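Local coordinates for protein adenylate cyclase (Hippeastrum hybrid cultivar, PDB 6YP4) that acts mainly as a triphosphatase of the CYTH family, despite being named a putative adenylyl cyclase, and binds magnesium and a non-hydrolysable GTP analogue, at residues F36-T39 and D43-S46; S99-L104 and R109-V114. All coordinates share one frame; numbering follows the deposited sequence.

Contact 1: residues F36-T39 and D43-S46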
# COMPACT_ATOMS: atom_id res chain seq x y z
N PHE A 36 -6.97 2.36 20.46
CA PHE A 36 -8.41 2.29 20.22
C PHE A 36 -9.18 3.17 21.19
O PHE A 36 -8.74 3.44 22.31
CB PHE A 36 -8.91 0.84 20.33
CG PHE A 36 -8.26 -0.09 19.35
CD1 PHE A 36 -7.06 -0.72 19.68
CD2 PHE A 36 -8.83 -0.33 18.11
CE1 PHE A 36 -6.44 -1.57 18.79
CE2 PHE A 36 -8.21 -1.17 17.21
CZ PHE A 36 -7.02 -1.80 17.55
N PHE A 37 -10.36 3.61 20.74
CA PHE A 37 -11.15 4.63 21.41
C PHE A 37 -12.64 4.30 21.30
O PHE A 37 -13.07 3.66 20.34
CB PHE A 37 -10.88 6.03 20.81
CG PHE A 37 -9.45 6.40 20.81
CD1 PHE A 37 -8.93 7.17 21.85
CD2 PHE A 37 -8.60 5.99 19.79
CE1 PHE A 37 -7.61 7.52 21.87
CE2 PHE A 37 -7.26 6.33 19.80
CZ PHE A 37 -6.76 7.09 20.84
N ASP A 38 -13.41 4.75 22.30
CA ASP A 38 -14.85 4.51 22.37
C ASP A 38 -15.40 5.44 23.44
O ASP A 38 -14.65 6.08 24.17
CB ASP A 38 -15.16 3.04 22.69
CG ASP A 38 -16.57 2.63 22.27
OD1 ASP A 38 -17.41 3.52 22.05
OD2 ASP A 38 -16.84 1.40 22.16
N THR A 39 -16.73 5.51 23.52
CA THR A 39 -17.36 6.19 24.64
C THR A 39 -17.15 5.39 25.92
O THR A 39 -16.86 4.19 25.90
CB THR A 39 -18.86 6.37 24.43
OG1 THR A 39 -19.47 5.07 24.29
CG2 THR A 39 -19.14 7.23 23.21
N ASP A 43 -20.49 2.82 23.24
CA ASP A 43 -21.52 2.90 22.21
C ASP A 43 -21.05 2.29 20.89
O ASP A 43 -21.83 1.62 20.21
CB ASP A 43 -21.95 4.36 22.01
CG ASP A 43 -22.69 4.91 23.21
OD1 ASP A 43 -23.88 4.57 23.39
OD2 ASP A 43 -22.08 5.70 23.97
N LEU A 44 -19.78 2.49 20.51
CA LEU A 44 -19.30 1.89 19.27
C LEU A 44 -19.23 0.37 19.38
O LEU A 44 -19.62 -0.34 18.45
CB LEU A 44 -17.93 2.46 18.87
CG LEU A 44 -17.91 3.77 18.07
CD1 LEU A 44 -18.54 4.91 18.83
CD2 LEU A 44 -16.47 4.13 17.72
N ALA A 45 -18.73 -0.14 20.51
CA ALA A 45 -18.70 -1.59 20.72
C ALA A 45 -20.10 -2.19 20.59
O ALA A 45 -20.26 -3.28 20.03
CB ALA A 45 -18.10 -1.93 22.08
N SER A 46 -21.12 -1.48 21.08
CA SER A 46 -22.49 -1.96 21.02
C SER A 46 -23.03 -2.08 19.60
O SER A 46 -23.95 -2.87 19.37
CB SER A 46 -23.41 -1.03 21.83
OG SER A 46 -23.24 -1.24 23.22
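Asp38 and Thr39, the last residues of the antiparallel strand 26-39, reach across a three-residue loop to grip the backbone of the short helix 43-46. The strand belongs to the curled antiparallel sheet of the CYTH, or triphosphate tunnel, fold, and the helix links it to the next strand, 49-56. Asp38 presents both carboxylate oxygens to successive amides, Asp38 OD1 taking Leu44 N at 3.0 Å and Asp38 OD2 taking Ala45 N at 2.9 Å, each on its syn side and close to the carboxylate plane. With CG anti to the backbone N (chi1 -158°), the carboxylate swings over to the helix. Asp38 OD1 has a second donor within its own strand, Thr39 N at 2.6 Å, arriving from the anti side. Three N-H groups therefore fix the rotation of a buried carboxylate, and they would be expected to help stabilise its negative charge.

Thr39 OG1 lies between the backbone N and the carbonyl carbon (chi1 61°), which lets it accept a nearly straight bond from Asp43 N at 2.7 Å. Thr39 OG1 also donates to Asp43 OD2 at 2.7 Å, meeting that oxygen on its anti side and well out of the carboxylate plane, so one hydroxyl holds both the backbone N and the carboxylate of Asp43.

Leu44 slides past Asp38 in the opposite direction and goes on to apolar contacts with Leu51 and Phe127 of the flanking strands. Its carbons also make van der Waals contacts with oxygens of the strand: Leu44 CB rests 3.4 Å from Asp38 OD1, while Leu44 CD2 stands 4.3 Å from Phe37 O.

Contact 2: residues S99-L104 and R109-V114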
# COMPACT_ATOMS: atom_id res chain seq x y z
N SER A 99 -11.10 13.27 25.37
CA SER A 99 -12.32 14.06 25.55
C SER A 99 -12.37 15.28 24.64
O SER A 99 -13.39 15.98 24.63
CB SER A 99 -12.48 14.50 27.00
OG SER A 99 -11.36 15.26 27.43
N LYS A 100 -11.29 15.58 23.92
CA LYS A 100 -11.26 16.65 22.93
C LYS A 100 -11.35 16.12 21.51
O LYS A 100 -11.14 16.88 20.56
CB LYS A 100 -9.98 17.49 23.09
CG LYS A 100 -9.86 18.26 24.40
CD LYS A 100 -10.96 19.30 24.52
CE LYS A 100 -10.47 20.60 25.14
NZ LYS A 100 -10.68 21.80 24.25
N MET A 101 -11.68 14.83 21.36
CA MET A 101 -11.58 14.16 20.06
C MET A 101 -12.44 14.84 19.01
O MET A 101 -12.03 14.97 17.85
CB MET A 101 -11.97 12.69 20.21
CG MET A 101 -12.04 11.94 18.90
SD MET A 101 -12.42 10.20 19.10
CE MET A 101 -11.21 9.74 20.33
N GLY A 102 -13.65 15.27 19.39
CA GLY A 102 -14.55 15.85 18.42
C GLY A 102 -14.06 17.17 17.87
O GLY A 102 -14.27 17.48 16.69
N SER A 103 -13.42 17.98 18.70
CA SER A 103 -12.85 19.22 18.18
C SER A 103 -11.55 18.93 17.43
O SER A 103 -11.29 19.54 16.39
CB SER A 103 -12.65 20.22 19.32
OG SER A 103 -11.72 19.74 20.28
N LEU A 104 -10.75 17.99 17.92
CA LEU A 104 -9.48 17.70 17.26
C LEU A 104 -9.69 17.07 15.88
O LEU A 104 -8.95 17.36 14.94
CB LEU A 104 -8.63 16.78 18.14
CG LEU A 104 -8.10 17.38 19.44
CD1 LEU A 104 -7.52 16.29 20.33
CD2 LEU A 104 -7.06 18.45 19.18
N ARG A 109 -13.57 13.03 7.71
CA ARG A 109 -14.63 12.16 7.21
C ARG A 109 -14.94 11.03 8.19
O ARG A 109 -16.10 10.65 8.38
CB ARG A 109 -14.21 11.60 5.85
CG ARG A 109 -15.12 10.55 5.27
CD ARG A 109 -14.57 10.05 3.94
NE ARG A 109 -13.65 8.92 4.09
CZ ARG A 109 -12.36 8.94 3.78
NH1 ARG A 109 -11.62 7.86 3.95
NH2 ARG A 109 -11.79 10.04 3.30
N ILE A 110 -13.90 10.49 8.83
CA ILE A 110 -14.07 9.34 9.72
C ILE A 110 -14.79 9.75 10.99
O ILE A 110 -15.74 9.10 11.44
CB ILE A 110 -12.71 8.69 10.04
CG1 ILE A 110 -11.81 8.63 8.80
CG2 ILE A 110 -12.91 7.29 10.62
CD1 ILE A 110 -12.33 7.74 7.72
N TRP A 111 -14.32 10.83 11.62
CA TRP A 111 -15.05 11.33 12.78
C TRP A 111 -16.49 11.69 12.41
O TRP A 111 -17.42 11.41 13.16
CB TRP A 111 -14.33 12.54 13.38
CG TRP A 111 -15.08 13.12 14.52
CD1 TRP A 111 -15.67 14.36 14.58
CD2 TRP A 111 -15.34 12.48 15.77
NE1 TRP A 111 -16.28 14.52 15.81
CE2 TRP A 111 -16.09 13.37 16.56
CE3 TRP A 111 -15.01 11.24 16.30
CZ2 TRP A 111 -16.51 13.06 17.85
CZ3 TRP A 111 -15.42 10.93 17.59
CH2 TRP A 111 -16.16 11.83 18.35
N ARG A 112 -16.68 12.30 11.23
CA ARG A 112 -18.04 12.60 10.78
C ARG A 112 -18.89 11.33 10.73
O ARG A 112 -20.06 11.35 11.12
CB ARG A 112 -18.00 13.30 9.42
CG ARG A 112 -19.23 14.13 9.05
CD ARG A 112 -19.79 14.92 10.25
NE ARG A 112 -18.78 15.76 10.89
CZ ARG A 112 -18.91 16.27 12.11
NH1 ARG A 112 -17.94 17.02 12.63
NH2 ARG A 112 -20.01 16.03 12.82
N ARG A 113 -18.30 10.21 10.29
CA ARG A 113 -19.07 8.97 10.19
C ARG A 113 -19.39 8.41 11.57
O ARG A 113 -20.48 7.87 11.78
CB ARG A 113 -18.31 7.94 9.35
CG ARG A 113 -19.14 6.70 9.01
CD ARG A 113 -18.36 5.68 8.18
NE ARG A 113 -17.90 6.22 6.90
CZ ARG A 113 -18.31 5.77 5.72
NH1 ARG A 113 -19.19 4.78 5.64
NH2 ARG A 113 -17.85 6.32 4.60
N VAL A 114 -18.45 8.52 12.51
CA VAL A 114 -18.72 8.11 13.89
C VAL A 114 -19.97 8.81 14.40
O VAL A 114 -20.88 8.19 14.96
CB VAL A 114 -17.51 8.40 14.79
CG1 VAL A 114 -17.89 8.31 16.25
CG2 VAL A 114 -16.35 7.44 14.49
O HOH W 1 -17.06 17.52 15.80
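Trp111 turns one face of its indole towards Met101, whose CG lies over the six-membered ring, 4.1 Å from its centroid and off centre. On that same side Gly102 CA comes in obliquely, 3.4 Å from Trp111 NE1; with no side chain on Gly102, its CA can approach the indole this closely. Phe127 of strand 127-141 meets the same indole edge-to-face. At the pyrrole edge, in the ring plane, a water that accepts from Trp111 NE1 at 3.1 Å also lies 2.9 Å from Gly102 O, bridging the two helices, with a weak further bond from Arg112 NH1. Met101 SD approaches obliquely to 3.4 Å from Trp111 CZ3, a Met-aromatic contact that accompanies the CH-pi contact of CG. These residues join helix 101-104 to helix 109-118, two neighbours in the helical excursion between strands 76-86 and 127-141 of the CYTH fold. Trp111 CG is anti to the backbone N (chi1 177°), extending the indole across to helix 101-104. Replacing Trp111 with an alanine would probably leave Met101 CG and SD facing a gap and deprive the bridging water of its indole donor.

Contact 1 comes first along the chain and is complete before contact 2 begins; their centres are about 13 Å apart, both within the CYTH domain. They touch directly where Phe37 CB packs 3.8 Å from Met101 CE. Shared neighbours knit them further: Val94 of helix 88-96 meets both Phe37 and Met101, Leu51 of strand 49-56 meets Leu44, Met101 and Val114, and Phe127 lies against Leu44 and Trp111. Helix 43-46 thus packs on strand 26-39, and the helix pair of contact 2 is joined to the same strand through Phe37 and Met101. Neither contact forms the nucleotide pocket: Leu44's side chain is about 13 Å from a bound magnesium ion, and Trp111's about 12 Å from that of the magnesium-binding Glu83.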